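Local coordinates for putative NADH-flavin reductase (Lactobacillus casei ATCC 334, PDB 3H2S), which binds NADPH in a Rossmann-type fold and is probably an NAD(P)H-dependent oxidoreductase, perhaps a flavin reductase, at residues M1-L6 / S62-D68; H82-T87 / Y140-F144; L93-L99 / N148-N152; P166-Y170 / L194-D198; L177-E181 / I210-D214. All blocks are in the same frame, centred on the assembly; numbering follows the deposited sequence.

Interaction 1 of 5, residues M1-L6 / S62-D68; sequences MKIAVL and SVDAVVD
Ala4 pairs with Ala65 and Val67 through backbone hydrogen bonds between the parallel strands 2-6 and 65-68. Its N donates to Ala65 O at 2.9 Å, and its O accepts from Val67 N at 2.9 Å. Leu6 N then reaches Val67 O at 2.8 Å. Where the strands start, Lys2 O is gripped by two donors, Asp64 N and Ala65 N.

Side-chain polar bonds secure that same end. Asp64 OD1 turns its anti lone pair to Lys2 N, 2.8 Å away along a nearly straight N-H line (174°). Lys2 reaches the other way: with CG anti to its backbone N (chi1 -172°) and the chain extended beyond, it passes Val63 CG1 and sets NZ 2.9 Å from Ser62 OG. A leucine in place of Lys2 would probably leave Ser62 OG without this donor and weaken the tie to the loop before strand 65-68.

Apolar contacts fill the two faces. Ile3 CG2 and Val67 CG2 lie side by side, 4.1 Å apart, on the face covered by helices 11-22 and 189-201; Leu6 CD1 meets Val66 CG1 on the other, under Leu89 of helix 80-91. Small Ala4 and Ala65 and beta-branched Ile3, Val66 and Val67 suit central Rossmann-fold strands buried between helix layers. Backbone bonds thus set the register throughout; charged and hydroxyl side chains add to it only at the more exposed start, and hydrocarbon packs the buried remainder.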
# COMPACT_ATOMS: atom_id res chain seq x y z
N MSE A 1 -0.23 22.49 17.80
CA MSE A 1 0.12 21.92 16.47
C MSE A 1 -1.15 21.76 15.63
O MSE A 1 -2.26 21.85 16.15
CB MSE A 1 0.83 20.57 16.64
CG MSE A 1 -0.10 19.35 16.68
SE MSE A 1 0.84 17.63 16.94
CE MSE A 1 2.38 17.96 15.77
N LYS A 2 -0.97 21.54 14.33
CA LYS A 2 -2.10 21.34 13.44
C LYS A 2 -2.30 19.86 13.11
O LYS A 2 -1.36 19.15 12.74
CB LYS A 2 -1.95 22.16 12.16
CG LYS A 2 -3.20 22.11 11.30
CD LYS A 2 -3.11 23.03 10.10
CE LYS A 2 -4.39 22.98 9.30
NZ LYS A 2 -4.36 23.95 8.18
N ILE A 3 -3.52 19.39 13.34
CA ILE A 3 -3.82 17.96 13.26
C ILE A 3 -4.96 17.76 12.27
O ILE A 3 -6.06 18.29 12.46
CB ILE A 3 -4.26 17.39 14.66
CG1 ILE A 3 -3.26 17.75 15.75
CG2 ILE A 3 -4.47 15.87 14.58
CD1 ILE A 3 -3.62 17.18 17.15
N ALA A 4 -4.70 17.01 11.20
CA ALA A 4 -5.76 16.56 10.30
C ALA A 4 -6.34 15.26 10.83
O ALA A 4 -5.59 14.33 11.14
CB ALA A 4 -5.22 16.36 8.88
N VAL A 5 -7.67 15.20 10.96
CA VAL A 5 -8.31 13.97 11.41
C VAL A 5 -9.13 13.36 10.27
O VAL A 5 -10.10 13.97 9.78
CB VAL A 5 -9.21 14.22 12.63
CG1 VAL A 5 -9.90 12.93 13.08
CG2 VAL A 5 -8.40 14.87 13.76
N LEU A 6 -8.70 12.18 9.81
CA LEU A 6 -9.47 11.45 8.81
C LEU A 6 -10.52 10.60 9.51
O LEU A 6 -10.26 10.02 10.56
CB LEU A 6 -8.55 10.55 7.99
CG LEU A 6 -7.73 11.09 6.81
CD1 LEU A 6 -7.23 12.51 6.97
CD2 LEU A 6 -6.58 10.13 6.47
N SER A 62 0.42 21.93 5.55
CA SER A 62 0.32 22.79 6.72
C SER A 62 0.15 22.03 8.04
O SER A 62 0.17 22.63 9.12
CB SER A 62 -0.81 23.81 6.56
OG SER A 62 -2.07 23.18 6.60
N VAL A 63 -0.07 20.72 7.96
CA VAL A 63 -0.36 19.94 9.17
C VAL A 63 0.89 19.26 9.77
O VAL A 63 1.80 18.84 9.05
CB VAL A 63 -1.50 18.92 8.96
CG1 VAL A 63 -2.67 19.55 8.19
CG2 VAL A 63 -0.98 17.70 8.25
N ASP A 64 0.93 19.19 11.10
CA ASP A 64 2.03 18.58 11.83
C ASP A 64 1.76 17.10 12.11
O ASP A 64 2.69 16.30 12.30
CB ASP A 64 2.26 19.34 13.15
CG ASP A 64 2.51 20.83 12.93
OD1 ASP A 64 1.64 21.65 13.33
OD2 ASP A 64 3.57 21.18 12.37
N ALA A 65 0.49 16.73 12.14
CA ALA A 65 0.08 15.36 12.39
C ALA A 65 -1.21 15.01 11.67
O ALA A 65 -2.07 15.87 11.42
CB ALA A 65 -0.09 15.11 13.87
N VAL A 66 -1.37 13.72 11.41
CA VAL A 66 -2.57 13.16 10.81
C VAL A 66 -3.03 11.97 11.63
O VAL A 66 -2.21 11.14 12.04
CB VAL A 66 -2.31 12.69 9.35
CG1 VAL A 66 -3.60 12.12 8.75
CG2 VAL A 66 -1.82 13.87 8.51
N VAL A 67 -4.33 11.87 11.87
CA VAL A 67 -4.86 10.69 12.52
C VAL A 67 -5.83 9.97 11.60
O VAL A 67 -6.75 10.58 11.05
CB VAL A 67 -5.57 11.04 13.86
CG1 VAL A 67 -6.13 9.76 14.51
CG2 VAL A 67 -4.60 11.75 14.79
N ASP A 68 -5.58 8.68 11.38
CA ASP A 68 -6.47 7.85 10.55
C ASP A 68 -7.52 7.15 11.42
O ASP A 68 -7.23 6.14 12.07
CB ASP A 68 -5.65 6.85 9.71
CG ASP A 68 -6.51 5.93 8.86
OD1 ASP A 68 -7.75 5.91 9.02
OD2 ASP A 68 -5.93 5.19 8.01

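Interaction 2 of 5, residues H82-T87 / Y140-F144; sequences HLDFAT and YEYQF
Thr87 and Phe144 meet in a CH-pi interaction between the two helices. Methyl CG2 of Thr87 stands over the middle of the Phe144 ring, 3.6 Å from its centroid and only 7° off the ring normal. With CG2 anti to the carbonyl carbon (chi1 64°), the methyl rather than the hydroxyl is set over the ring, and a flat phenylalanine offers it a broad face. The backbone joins in, with Thr87 CA 3.5 Å from Phe144 CE2.

Apolar packing continues one turn earlier. Leu83 CD1 lies 4.0 Å from Phe144 CB and equally close to Glu141 CA, so the branched leucine end packs against the second helix. Leu83 CD2 reaches Tyr140 CB more loosely.

Helices 80-91 and 132-145 lie on one side of the parallel sheet of the Rossmann fold, and the short segments meet with their axes 9.2 Å apart at 23°. Phe102 of strand 99-103 touches both Ala86 and Glu141 from the sheet. The outer side meets the second subunit, where Thr87 packs on its own counterpart and Phe144 on Leu83 of that subunit.

Polar groups meet without a hydrogen bond between the segments: Glu141 CD comes 3.5 Å from His82 O. Glu141, its CG anti to the backbone N (chi1 173°) and its chain extended, lays the carboxylate beside Ala86, with OE2 3.6 Å from Ala86 CB; the small alanine lets it approach. Gln138 NE2 donates to Glu141 OE1. His82 CB is 4.0 Å from that same OE1, while His82 NE2 makes a weak hydrogen bond to the bound NADPH.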
# COMPACT_ATOMS: atom_id res chain seq x y z
N HIS A 82 -9.58 -0.10 4.43
CA HIS A 82 -8.67 0.01 5.55
C HIS A 82 -7.23 0.10 5.06
O HIS A 82 -6.43 0.92 5.54
CB HIS A 82 -8.82 -1.18 6.49
CG HIS A 82 -9.98 -1.07 7.42
ND1 HIS A 82 -11.07 -1.92 7.36
CD2 HIS A 82 -10.23 -0.21 8.44
CE1 HIS A 82 -11.88 -1.65 8.37
NE2 HIS A 82 -11.40 -0.60 9.02
N LEU A 83 -6.89 -0.80 4.14
CA LEU A 83 -5.57 -0.81 3.53
C LEU A 83 -5.32 0.39 2.60
O LEU A 83 -4.32 1.10 2.76
CB LEU A 83 -5.35 -2.13 2.79
CG LEU A 83 -3.99 -2.36 2.13
CD1 LEU A 83 -2.83 -2.23 3.14
CD2 LEU A 83 -3.98 -3.73 1.46
N ASP A 84 -6.23 0.63 1.66
CA ASP A 84 -6.06 1.70 0.67
C ASP A 84 -5.93 3.09 1.30
O ASP A 84 -5.13 3.90 0.86
CB ASP A 84 -7.23 1.69 -0.34
CG ASP A 84 -7.14 0.52 -1.32
OD1 ASP A 84 -6.07 -0.14 -1.43
OD2 ASP A 84 -8.16 0.24 -1.98
N PHE A 85 -6.75 3.40 2.31
CA PHE A 85 -6.62 4.71 2.96
C PHE A 85 -5.20 4.85 3.54
O PHE A 85 -4.61 5.93 3.51
CB PHE A 85 -7.62 4.86 4.10
CG PHE A 85 -9.07 4.83 3.67
CD1 PHE A 85 -9.50 5.60 2.59
CD2 PHE A 85 -10.02 4.24 4.48
CE1 PHE A 85 -10.85 5.74 2.31
CE2 PHE A 85 -11.38 4.37 4.19
CZ PHE A 85 -11.78 5.08 3.08
N ALA A 86 -4.71 3.80 4.20
CA ALA A 86 -3.40 3.86 4.84
C ALA A 86 -2.26 3.99 3.83
O ALA A 86 -1.32 4.76 4.06
CB ALA A 86 -3.18 2.64 5.75
N THR A 87 -2.28 3.17 2.78
CA THR A 87 -1.22 3.24 1.77
C THR A 87 -1.22 4.62 1.14
O THR A 87 -0.16 5.16 0.82
CB THR A 87 -1.39 2.17 0.66
OG1 THR A 87 -2.60 2.42 -0.08
CG2 THR A 87 -1.42 0.73 1.25
N TYR A 140 -3.48 -6.62 7.42
CA TYR A 140 -2.61 -6.19 6.31
C TYR A 140 -2.15 -4.74 6.45
O TYR A 140 -1.00 -4.41 6.14
CB TYR A 140 -3.31 -6.39 4.97
CG TYR A 140 -3.55 -7.86 4.58
CD1 TYR A 140 -2.70 -8.87 5.00
CD2 TYR A 140 -4.58 -8.19 3.72
CE1 TYR A 140 -2.89 -10.19 4.59
CE2 TYR A 140 -4.80 -9.50 3.31
CZ TYR A 140 -3.94 -10.50 3.74
OH TYR A 140 -4.14 -11.79 3.32
N GLU A 141 -3.05 -3.85 6.87
CA GLU A 141 -2.69 -2.44 7.11
C GLU A 141 -1.55 -2.33 8.13
O GLU A 141 -0.56 -1.64 7.91
CB GLU A 141 -3.91 -1.66 7.61
CG GLU A 141 -3.62 -0.23 8.03
CD GLU A 141 -4.82 0.47 8.66
OE1 GLU A 141 -5.83 -0.20 8.98
OE2 GLU A 141 -4.70 1.69 8.90
N TYR A 142 -1.65 -3.13 9.19
CA TYR A 142 -0.60 -3.21 10.20
C TYR A 142 0.72 -3.74 9.61
O TYR A 142 1.79 -3.22 9.91
CB TYR A 142 -1.07 -4.13 11.32
CG TYR A 142 0.03 -4.61 12.23
CD1 TYR A 142 0.26 -5.97 12.39
CD2 TYR A 142 0.77 -3.72 12.99
CE1 TYR A 142 1.23 -6.43 13.25
CE2 TYR A 142 1.72 -4.18 13.89
CZ TYR A 142 1.93 -5.54 14.03
OH TYR A 142 2.89 -6.01 14.90
N GLN A 143 0.64 -4.75 8.76
CA GLN A 143 1.84 -5.29 8.14
C GLN A 143 2.43 -4.30 7.14
O GLN A 143 3.65 -4.19 7.01
CB GLN A 143 1.54 -6.61 7.45
CG GLN A 143 1.18 -7.75 8.39
CD GLN A 143 1.09 -9.06 7.66
OE1 GLN A 143 1.76 -10.03 8.02
NE2 GLN A 143 0.40 -9.06 6.52
N PHE A 144 1.56 -3.61 6.41
CA PHE A 144 2.00 -2.59 5.45
C PHE A 144 2.78 -1.48 6.14
O PHE A 144 3.80 -1.01 5.64
CB PHE A 144 0.82 -1.98 4.70
CG PHE A 144 1.17 -0.71 3.99
CD1 PHE A 144 1.86 -0.74 2.79
CD2 PHE A 144 0.83 0.53 4.54
CE1 PHE A 144 2.25 0.45 2.16
CE2 PHE A 144 1.15 1.71 3.88
CZ PHE A 144 1.89 1.67 2.71

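Interaction 3 of 5, residues L93-L99 / N148-N152; sequences LRNSDTL and NANVN
Asn152, Val151 and Arg94 join two loops of the Rossmann fold, each leading from a helix into a strand of the parallel sheet: the loop 93-99 runs into strand 99-103, and the loop 148-152 leads to strand 153-158.

Asn152 has the most surface covered. Its ND2 donates to Asp97 O at 3.0 Å, with an N-H...O angle of 162°; the acceptor lies in the amide plane, but the donor stands above the plane of the Asp97 carbonyl. CB of Asn152 rests 3.9 Å from Leu99 CD2. Were an alanine to stand here, Asp97 O would be likely to lose its amide partner and the two loops a direct bond.

Val151 supplies the hydrocarbon between the loops. Its CG1 is anti to the backbone N (chi1 164°) and faces Leu93 CB at 4.1 Å, whereas CG2 meets Leu93 O and comes 3.8 Å from Arg94 NH1. A compact beta-branched valine packs against the type II turn of 93-96.

Arg94 bends at chi2, bringing its guanidinium edge toward the Asn148 side chain. Its strong partner is Asp84 of the second subunit, in a salt bridge, so this long, charged residue also serves the dimer interface.

A water bridges the loops beside Asn152: it donates to Ser96 O and Thr98 O, and accepts from Asn152 N at 2.8 Å.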
# COMPACT_ATOMS: atom_id res chain seq x y z
N LEU A 93 3.33 11.13 2.97
CA LEU A 93 4.21 11.49 4.07
C LEU A 93 5.69 11.21 3.82
O LEU A 93 6.51 11.32 4.73
CB LEU A 93 3.75 10.80 5.35
CG LEU A 93 2.27 11.03 5.68
CD1 LEU A 93 1.93 10.31 6.95
CD2 LEU A 93 1.99 12.53 5.79
N ARG A 94 6.04 10.89 2.58
CA ARG A 94 7.43 10.59 2.25
C ARG A 94 8.30 11.84 2.43
O ARG A 94 7.91 12.93 2.03
CB ARG A 94 7.53 10.07 0.81
CG ARG A 94 6.64 8.84 0.58
CD ARG A 94 7.17 7.64 1.35
NE ARG A 94 6.43 6.43 0.98
CZ ARG A 94 6.59 5.24 1.55
NH1 ARG A 94 7.44 5.11 2.56
NH2 ARG A 94 5.84 4.21 1.16
N ASN A 95 9.43 11.68 3.09
CA ASN A 95 10.30 12.82 3.42
C ASN A 95 9.59 13.98 4.14
O ASN A 95 9.78 15.14 3.79
CB ASN A 95 11.00 13.33 2.16
CG ASN A 95 11.89 12.28 1.52
OD1 ASN A 95 12.64 11.57 2.21
ND2 ASN A 95 11.77 12.13 0.20
N SER A 96 8.76 13.65 5.12
CA SER A 96 8.11 14.66 5.95
C SER A 96 8.22 14.23 7.41
O SER A 96 8.28 13.04 7.72
CB SER A 96 6.64 14.82 5.55
OG SER A 96 5.90 15.54 6.53
N ASP A 97 8.21 15.21 8.31
CA ASP A 97 8.34 14.96 9.74
C ASP A 97 6.98 14.61 10.34
O ASP A 97 6.89 14.24 11.52
CB ASP A 97 8.89 16.20 10.45
CG ASP A 97 10.34 16.47 10.13
OD1 ASP A 97 11.03 15.53 9.65
OD2 ASP A 97 10.81 17.60 10.38
N THR A 98 5.94 14.77 9.53
CA THR A 98 4.56 14.60 9.99
C THR A 98 4.33 13.28 10.72
O THR A 98 4.58 12.21 10.16
CB THR A 98 3.57 14.73 8.82
OG1 THR A 98 3.78 15.99 8.19
CG2 THR A 98 2.11 14.65 9.31
N LEU A 99 3.74 13.37 11.92
CA LEU A 99 3.34 12.19 12.67
C LEU A 99 2.03 11.66 12.12
O LEU A 99 1.08 12.41 11.90
CB LEU A 99 3.14 12.55 14.15
CG LEU A 99 4.33 13.07 14.94
CD1 LEU A 99 3.86 13.43 16.35
CD2 LEU A 99 5.36 11.98 15.01
N ASN A 148 7.57 0.50 6.19
CA ASN A 148 7.91 1.91 6.02
C ASN A 148 8.76 2.45 7.17
O ASN A 148 8.24 3.06 8.09
CB ASN A 148 6.64 2.74 5.81
CG ASN A 148 5.82 2.23 4.64
OD1 ASN A 148 4.85 1.48 4.82
ND2 ASN A 148 6.33 2.48 3.43
N ALA A 149 10.07 2.23 7.08
CA ALA A 149 11.00 2.54 8.17
C ALA A 149 11.29 4.03 8.28
O ALA A 149 11.93 4.47 9.23
CB ALA A 149 12.29 1.79 7.99
N ASN A 150 10.94 4.79 7.24
CA ASN A 150 11.32 6.19 7.15
C ASN A 150 10.13 7.17 7.15
O ASN A 150 10.25 8.32 6.74
CB ASN A 150 12.19 6.39 5.90
CG ASN A 150 13.38 5.45 5.87
OD1 ASN A 150 13.53 4.66 4.93
ND2 ASN A 150 14.17 5.45 6.94
N VAL A 151 9.02 6.73 7.72
CA VAL A 151 7.86 7.58 7.91
C VAL A 151 7.52 7.56 9.39
O VAL A 151 7.73 6.53 10.06
CB VAL A 151 6.65 7.07 7.06
CG1 VAL A 151 5.33 7.69 7.53
CG2 VAL A 151 6.89 7.39 5.58
N ASN A 152 7.05 8.69 9.92
CA ASN A 152 6.76 8.75 11.36
C ASN A 152 5.35 8.24 11.71
O ASN A 152 4.49 9.01 12.16
CB ASN A 152 6.98 10.17 11.93
CG ASN A 152 8.44 10.55 11.96
OD1 ASN A 152 9.32 9.71 12.16
ND2 ASN A 152 8.72 11.84 11.76
O HOH W 1 6.50 11.11 8.54

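Interaction 4 of 5, residues P166-Y170 / L194-D198; sequences PATSY and LAILD
The Tyr170 ring lies across helix 189-201 with one face on Ala195. The Ala195 methyl, CB, sits over the ring centre in a CH-pi contact, 3.8 Å from the centroid and 11° off the normal; alanine is small enough to let the ring settle this close to the helix. At the ring edge, in its plane, is Asp198 OD2. Tyr170 OH donates to it at 2.6 Å, meeting the anti lone pair of Asp198 OD2, with the carboxylate turned 50° from the ring. The other oxygen, Asp198 OD1, pairs with Arg23 in a salt bridge. A water donates to Tyr170 OH and to Ala195 O, so the hydroxyl is held directly by the Asp198 side chain and, through the water, by the backbone at Ala195 O.

The torsion of Tyr170 (chi1 71°) places CG between its backbone N and carbonyl carbon and swings the ring toward the helix. Beside it, Leu194 CB packs on Tyr170 CD2 at 3.9 Å, while Leu194 CG meets Ala167 CB at 3.5 Å, fitting the branched leucine between loop and ring.

The loop leading into edge strand 170-173, and the first residue of that strand, thus pack on helix 189-201, which covers the Rossmann-type sheet.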
# COMPACT_ATOMS: atom_id res chain seq x y z
N PRO A 166 -16.88 8.61 27.58
CA PRO A 166 -15.92 9.64 27.96
C PRO A 166 -14.58 9.06 28.41
O PRO A 166 -14.47 7.87 28.75
CB PRO A 166 -16.62 10.35 29.13
CG PRO A 166 -17.48 9.31 29.72
CD PRO A 166 -18.01 8.52 28.53
N ALA A 167 -13.54 9.90 28.41
CA ALA A 167 -12.21 9.46 28.81
C ALA A 167 -12.15 9.35 30.33
O ALA A 167 -12.79 10.13 31.05
CB ALA A 167 -11.16 10.47 28.34
N THR A 168 -11.36 8.41 30.82
CA THR A 168 -11.06 8.30 32.24
C THR A 168 -9.55 8.20 32.44
O THR A 168 -8.90 9.21 32.69
CB THR A 168 -11.73 7.06 32.87
OG1 THR A 168 -11.39 5.90 32.10
CG2 THR A 168 -13.24 7.23 32.88
N SER A 169 -9.01 7.00 32.24
CA SER A 169 -7.56 6.78 32.09
C SER A 169 -7.40 5.53 31.25
O SER A 169 -8.31 4.69 31.20
CB SER A 169 -6.88 6.55 33.45
OG SER A 169 -6.84 7.73 34.23
N TYR A 170 -6.21 5.34 30.67
CA TYR A 170 -5.93 4.11 29.94
C TYR A 170 -4.65 3.42 30.40
O TYR A 170 -3.80 4.02 31.08
CB TYR A 170 -5.92 4.34 28.42
CG TYR A 170 -4.74 5.14 27.93
CD1 TYR A 170 -3.50 4.54 27.72
CD2 TYR A 170 -4.83 6.52 27.79
CE1 TYR A 170 -2.39 5.28 27.35
CE2 TYR A 170 -3.72 7.28 27.47
CZ TYR A 170 -2.51 6.66 27.25
OH TYR A 170 -1.42 7.41 26.85
N LEU A 194 -7.45 10.02 24.35
CA LEU A 194 -6.36 10.34 25.27
C LEU A 194 -5.05 9.75 24.77
O LEU A 194 -4.02 10.42 24.76
CB LEU A 194 -6.63 9.81 26.69
CG LEU A 194 -7.70 10.46 27.57
CD1 LEU A 194 -7.60 9.92 29.00
CD2 LEU A 194 -7.59 11.98 27.55
N ALA A 195 -5.08 8.46 24.46
CA ALA A 195 -3.89 7.72 24.03
C ALA A 195 -3.29 8.29 22.74
O ALA A 195 -2.09 8.38 22.59
CB ALA A 195 -4.22 6.21 23.87
N ILE A 196 -4.15 8.60 21.78
CA ILE A 196 -3.72 9.20 20.54
C ILE A 196 -3.06 10.56 20.73
O ILE A 196 -1.95 10.78 20.24
CB ILE A 196 -4.89 9.27 19.54
CG1 ILE A 196 -5.27 7.84 19.10
CG2 ILE A 196 -4.50 10.15 18.34
CD1 ILE A 196 -6.52 7.76 18.23
N LEU A 197 -3.71 11.44 21.48
CA LEU A 197 -3.18 12.76 21.73
C LEU A 197 -1.93 12.70 22.58
O LEU A 197 -1.02 13.49 22.39
CB LEU A 197 -4.23 13.69 22.36
CG LEU A 197 -5.00 14.56 21.35
CD1 LEU A 197 -4.06 15.45 20.55
CD2 LEU A 197 -5.85 13.68 20.42
N ASP A 198 -1.87 11.72 23.48
CA ASP A 198 -0.65 11.51 24.27
C ASP A 198 0.53 11.24 23.36
O ASP A 198 1.62 11.75 23.57
CB ASP A 198 -0.83 10.36 25.27
CG ASP A 198 -1.54 10.79 26.54
OD1 ASP A 198 -1.82 12.00 26.69
OD2 ASP A 198 -1.80 9.92 27.39
O HOH W 2 -0.35 6.97 24.51

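Interaction 5 of 5, residues L177-E181 / I210-D214; sequences LLVGE and IVVRD
This is a packing contact, with no hydrogen bond between its segments, at the far end of the Rossmann-type sheet: the loop 177-181 lies against strand 209-214, which pairs with the antiparallel edge strand 170-173. Three side chains, Leu178, Val211 and Arg213, carry it.

Leu178 fills the middle. Its CG lies anti to the carbonyl carbon (chi1 -57°), and the branched end crosses Val211 obliquely, with Leu178 CG 3.9 Å from Val211 CG1. Leu178 CD1 also reaches Val211 O at 3.8 Å. Leucine is long enough to reach the strand from the loop, and Val211, beta-branched and so at home in a strand, offers its CG1 methyl.

Leu178 then meets the aliphatic part of Arg213 nearly at a right angle: Leu178 CB is 3.6 Å from Arg213 CD, and the same CB lies at the edge of the guanidinium, near its plane. Arginine fits here because its methylenes can pack on leucine while the charged end lies along the loop backbone. Extended from CG to NE, the chain carries the guanidinium to Gly180.

One face of the guanidinium is covered by the loop backbone. Gly180 CA stands 3.6 Å above that plane, toward the rim, and Val179 O lies over the same face, 3.7 Å from Arg213 NE. Around this contact, Arg213 also packs on Ser159, an NADPH-binding residue, and Val212 O accepts from the hydroxyl of that serine. A bent bond within the strand helps hold the guanidinium: Arg213 NH1 donates to Asp214 O at 2.9 Å (N-H...O 137°).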
# COMPACT_ATOMS: atom_id res chain seq x y z
N LEU A 177 -3.35 -8.64 23.61
CA LEU A 177 -4.63 -8.20 24.14
C LEU A 177 -4.51 -8.01 25.65
O LEU A 177 -3.99 -8.88 26.36
CB LEU A 177 -5.71 -9.25 23.83
CG LEU A 177 -7.16 -8.80 24.06
CD1 LEU A 177 -7.56 -7.75 23.02
CD2 LEU A 177 -8.07 -10.01 24.01
N LEU A 178 -5.05 -6.88 26.13
CA LEU A 178 -5.08 -6.55 27.54
C LEU A 178 -6.45 -6.85 28.16
O LEU A 178 -7.50 -6.64 27.55
CB LEU A 178 -4.75 -5.07 27.75
CG LEU A 178 -3.41 -4.57 27.19
CD1 LEU A 178 -3.28 -3.07 27.40
CD2 LEU A 178 -2.24 -5.33 27.84
N VAL A 179 -6.43 -7.36 29.38
CA VAL A 179 -7.66 -7.69 30.07
C VAL A 179 -7.62 -7.00 31.43
O VAL A 179 -6.58 -7.00 32.08
CB VAL A 179 -7.80 -9.21 30.28
CG1 VAL A 179 -9.01 -9.53 31.16
CG2 VAL A 179 -7.90 -9.94 28.93
N GLY A 180 -8.70 -6.32 31.79
CA GLY A 180 -8.75 -5.57 33.03
C GLY A 180 -9.23 -6.41 34.21
O GLY A 180 -9.45 -7.62 34.09
N GLU A 181 -9.34 -5.76 35.36
CA GLU A 181 -9.73 -6.42 36.61
C GLU A 181 -11.10 -7.09 36.48
O GLU A 181 -11.41 -8.01 37.24
CB GLU A 181 -9.74 -5.40 37.74
CG GLU A 181 -9.75 -6.01 39.14
CD GLU A 181 -9.61 -4.96 40.23
OE1 GLU A 181 -9.67 -3.75 39.91
OE2 GLU A 181 -9.44 -5.35 41.40
N ILE A 210 1.19 -0.03 19.69
CA ILE A 210 0.75 -0.28 21.05
C ILE A 210 -0.74 -0.66 21.09
O ILE A 210 -1.45 -0.52 20.11
CB ILE A 210 1.03 0.91 21.96
CG1 ILE A 210 0.37 2.18 21.42
CG2 ILE A 210 2.56 1.09 22.13
CD1 ILE A 210 0.34 3.35 22.43
N VAL A 211 -1.17 -1.24 22.21
CA VAL A 211 -2.59 -1.55 22.41
C VAL A 211 -3.00 -0.82 23.69
O VAL A 211 -2.20 -0.71 24.62
CB VAL A 211 -2.82 -3.06 22.60
CG1 VAL A 211 -1.89 -3.63 23.68
CG2 VAL A 211 -4.28 -3.35 22.94
N VAL A 212 -4.25 -0.39 23.76
CA VAL A 212 -4.71 0.33 24.95
C VAL A 212 -6.03 -0.22 25.48
O VAL A 212 -6.88 -0.65 24.70
CB VAL A 212 -4.82 1.85 24.70
CG1 VAL A 212 -3.44 2.44 24.55
CG2 VAL A 212 -5.65 2.14 23.46
N ARG A 213 -6.18 -0.24 26.80
CA ARG A 213 -7.47 -0.56 27.41
C ARG A 213 -7.84 0.50 28.45
O ARG A 213 -6.98 1.26 28.91
CB ARG A 213 -7.42 -1.94 28.08
CG ARG A 213 -6.55 -1.99 29.34
CD ARG A 213 -6.80 -3.29 30.10
NE ARG A 213 -5.84 -3.51 31.19
CZ ARG A 213 -6.01 -3.08 32.44
NH1 ARG A 213 -7.04 -2.29 32.75
NH2 ARG A 213 -5.11 -3.39 33.37
N ASP A 214 -9.11 0.51 28.84
CA ASP A 214 -9.56 1.36 29.93
C ASP A 214 -8.84 0.95 31.21
O ASP A 214 -8.72 -0.24 31.50
CB ASP A 214 -11.07 1.22 30.15
CG ASP A 214 -11.89 1.76 28.99
OD1 ASP A 214 -11.42 2.71 28.31
OD2 ASP A 214 -13.03 1.28 28.81

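From the N terminus, interaction 1 closes the first loop, joining strand 2-6 to strand 65-68 in the middle of the sheet. Interactions 2 and 3 come next and cross: 82-87 and 93-99 both precede 140-144 and 148-152, so one pairs helices and the other the loops following them, and both touch the second subunit. Interaction 3 also borders interaction 1, since Leu99 starts the strand beside 65-68. Interactions 4 and 5 cross as well, 177-181 falling between 166-170 and 194-198 while its partner 210-214 comes after both; they meet where Tyr170 and Ala195 pack on Val212. Ile196 and Leu197 link interaction 4 back to Val67 and Ile3, respectively, of interaction 1.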